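Local coordinates for protein agrin (Gallus gallus, PDB 1PZ7) that probably signals at the neuromuscular synapse through a calcium-binding laminin G domain whose activity is modulated by alternative splicing, at residues A[81-89]-A[100-108]. Residues are numbered along the deposited sequence; the frame is centred on the assembly and turned at random.
Sequences AIVDGFVQM and LRSTVPINT
The Arg-101 guanidinium has CB of Phe-86 over one face and, at its edge, the carbonyl of Val-83. Arg-101 grips Val-83 O end-on, NH1 at 2.9 Å and NH2 at 2.8 Å. The oxygen lies in the guanidinium plane, though both bonds are bent, near 145°. CG of Arg-101 is anti to the backbone N (chi1 -166°) and the chain stays extended to NE, which carries the group across the neighbouring strand to the type I' turn 83-86. Val-83 O also accepts from Phe-86 N, so three N-H groups grip it. The Phe-86 ring is turned 69° from the guanidinium. Thr-103 O meets the ring edge near its plane, 3.4 Å from Phe-86 CE2, and water 1 lies over one face, offset toward the rim. CD and CG of Pro-105 touch CE2 of Phe-86.

Along the strands, Met-89 and Leu-100 form an antiparallel hydrogen-bonded pair, and Ser-102 N bonds Val-87 O. Beyond the corner at Val-104, Ile-106 N reaches Gly-85 O at 3.2 Å, nearly straight. Water 2 accepts from Val-87 N and donates to Ser-102 OG and Val-104 O. Ser-102 OG also takes Val-104 N in an ST turn and bonds Glu-130. On the side of Val-87, CG2 of Ile-106 meets CG2 of Ile-82 at 3.5 Å, while its CG1 packs on Val-87 CG2.

Strand 98-103 is one of the two edge strands of the six-stranded antiparallel sheet, paired with 86-92 in a hairpin of the laminin G sandwich. Val-87, Met-89 and Ile-106 face the other sheet, touching strands 45-58, 112-119 and 122-127.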
# COMPACT_ATOMS: atom_id res chain seq x y z
N ALA A 81 4.30 -4.22 -0.70
CA ALA A 81 5.49 -4.09 -1.52
C ALA A 81 5.73 -5.39 -2.25
O ALA A 81 5.29 -6.44 -1.80
CB ALA A 81 6.70 -3.77 -0.65
N ILE A 82 6.43 -5.31 -3.37
CA ILE A 82 6.88 -6.49 -4.08
C ILE A 82 8.28 -6.73 -3.55
O ILE A 82 9.14 -5.86 -3.68
CB ILE A 82 6.90 -6.25 -5.59
CG1 ILE A 82 5.51 -5.86 -6.10
CG2 ILE A 82 7.40 -7.50 -6.31
CD1 ILE A 82 5.48 -5.45 -7.57
N VAL A 83 8.50 -7.88 -2.93
CA VAL A 83 9.80 -8.21 -2.37
C VAL A 83 10.22 -9.54 -2.95
O VAL A 83 9.57 -10.57 -2.72
CB VAL A 83 9.75 -8.31 -0.84
CG1 VAL A 83 11.10 -8.75 -0.29
CG2 VAL A 83 9.32 -6.98 -0.24
N ASP A 84 11.32 -9.53 -3.70
CA ASP A 84 11.82 -10.74 -4.35
C ASP A 84 10.73 -11.44 -5.17
O ASP A 84 10.62 -12.66 -5.16
CB ASP A 84 12.41 -11.70 -3.31
CG ASP A 84 13.61 -11.12 -2.58
OD1 ASP A 84 14.35 -10.31 -3.17
OD2 ASP A 84 13.90 -11.44 -1.41
N GLY A 85 9.92 -10.65 -5.88
CA GLY A 85 8.93 -11.20 -6.80
C GLY A 85 7.56 -11.54 -6.26
O GLY A 85 6.69 -12.00 -7.01
N PHE A 86 7.34 -11.31 -4.96
CA PHE A 86 6.06 -11.62 -4.35
C PHE A 86 5.54 -10.44 -3.55
O PHE A 86 6.30 -9.74 -2.87
CB PHE A 86 6.19 -12.84 -3.44
CG PHE A 86 6.51 -14.11 -4.18
CD1 PHE A 86 7.82 -14.51 -4.37
CD2 PHE A 86 5.49 -14.90 -4.70
CE1 PHE A 86 8.12 -15.68 -5.05
CE2 PHE A 86 5.78 -16.07 -5.39
CZ PHE A 86 7.09 -16.45 -5.56
N VAL A 87 4.24 -10.21 -3.62
CA VAL A 87 3.66 -9.15 -2.83
C VAL A 87 3.67 -9.58 -1.37
O VAL A 87 3.41 -10.74 -1.04
CB VAL A 87 2.20 -8.86 -3.24
CG1 VAL A 87 1.58 -7.81 -2.32
CG2 VAL A 87 2.13 -8.41 -4.68
N GLN A 88 4.01 -8.64 -0.50
CA GLN A 88 3.91 -8.90 0.92
C GLN A 88 3.36 -7.67 1.62
O GLN A 88 3.53 -6.54 1.16
CB GLN A 88 5.24 -9.32 1.51
CG GLN A 88 6.32 -8.27 1.53
CD GLN A 88 7.57 -8.76 2.23
OE1 GLN A 88 8.17 -8.04 3.04
NE2 GLN A 88 7.97 -9.99 1.94
N MET A 89 2.67 -7.92 2.72
CA MET A 89 2.15 -6.86 3.56
C MET A 89 2.96 -6.87 4.83
O MET A 89 3.33 -7.92 5.35
CB MET A 89 0.68 -7.10 3.86
CG MET A 89 0.09 -6.03 4.76
SD MET A 89 -1.70 -6.05 4.84
CE MET A 89 -1.99 -7.66 5.50
N LEU A 100 3.37 -10.67 6.02
CA LEU A 100 2.51 -11.67 5.40
C LEU A 100 2.93 -11.72 3.95
O LEU A 100 2.82 -10.72 3.24
CB LEU A 100 1.04 -11.28 5.51
CG LEU A 100 0.40 -11.48 6.89
CD1 LEU A 100 0.93 -10.51 7.91
CD2 LEU A 100 -1.10 -11.33 6.80
N ARG A 101 3.39 -12.88 3.50
CA ARG A 101 3.95 -13.03 2.16
C ARG A 101 3.12 -13.92 1.25
O ARG A 101 2.82 -15.07 1.58
CB ARG A 101 5.36 -13.59 2.30
CG ARG A 101 6.20 -13.49 1.07
CD ARG A 101 7.67 -13.70 1.40
NE ARG A 101 8.47 -13.90 0.20
CZ ARG A 101 8.86 -12.93 -0.61
NH1 ARG A 101 9.57 -13.23 -1.68
NH2 ARG A 101 8.52 -11.67 -0.37
N SER A 102 2.75 -13.36 0.10
CA SER A 102 1.96 -14.05 -0.91
C SER A 102 2.77 -15.14 -1.60
O SER A 102 4.00 -15.11 -1.61
CB SER A 102 1.50 -13.03 -1.96
OG SER A 102 0.89 -13.65 -3.07
N THR A 103 2.06 -16.10 -2.18
CA THR A 103 2.67 -17.19 -2.94
C THR A 103 2.51 -17.01 -4.44
O THR A 103 2.89 -17.89 -5.21
CB THR A 103 2.02 -18.54 -2.56
OG1 THR A 103 0.66 -18.59 -3.04
CG2 THR A 103 1.90 -18.72 -1.06
N VAL A 104 1.95 -15.89 -4.88
CA VAL A 104 1.67 -15.67 -6.29
C VAL A 104 2.72 -14.80 -6.97
O VAL A 104 2.87 -13.64 -6.62
CB VAL A 104 0.30 -14.99 -6.47
CG1 VAL A 104 0.03 -14.68 -7.93
CG2 VAL A 104 -0.80 -15.85 -5.88
N PRO A 105 3.45 -15.33 -7.94
CA PRO A 105 4.40 -14.48 -8.66
C PRO A 105 3.66 -13.29 -9.25
O PRO A 105 2.69 -13.47 -9.99
CB PRO A 105 4.93 -15.41 -9.75
CG PRO A 105 4.80 -16.77 -9.15
CD PRO A 105 3.48 -16.72 -8.43
N ILE A 106 4.10 -12.09 -8.92
CA ILE A 106 3.39 -10.88 -9.33
C ILE A 106 3.89 -10.27 -10.64
O ILE A 106 3.15 -9.55 -11.31
CB ILE A 106 3.49 -9.81 -8.20
CG1 ILE A 106 2.49 -8.68 -8.43
CG2 ILE A 106 4.89 -9.24 -8.11
CD1 ILE A 106 1.03 -9.10 -8.36
N ASN A 107 5.13 -10.58 -11.00
CA ASN A 107 5.79 -9.94 -12.13
C ASN A 107 5.49 -10.57 -13.50
O ASN A 107 6.39 -10.70 -14.34
CB ASN A 107 7.30 -9.94 -11.89
CG ASN A 107 7.82 -11.30 -11.49
OD1 ASN A 107 7.30 -11.93 -10.56
ND2 ASN A 107 8.84 -11.77 -12.19
N THR A 108 4.24 -10.93 -13.73
CA THR A 108 3.82 -11.58 -14.97
C THR A 108 3.40 -10.59 -16.06
O THR A 108 3.10 -10.99 -17.18
CB THR A 108 2.62 -12.47 -14.71
OG1 THR A 108 1.56 -11.68 -14.15
CG2 THR A 108 2.93 -13.51 -13.64
O HOH W 1 7.98 -13.87 -8.76
O HOH W 2 2.19 -11.83 -4.90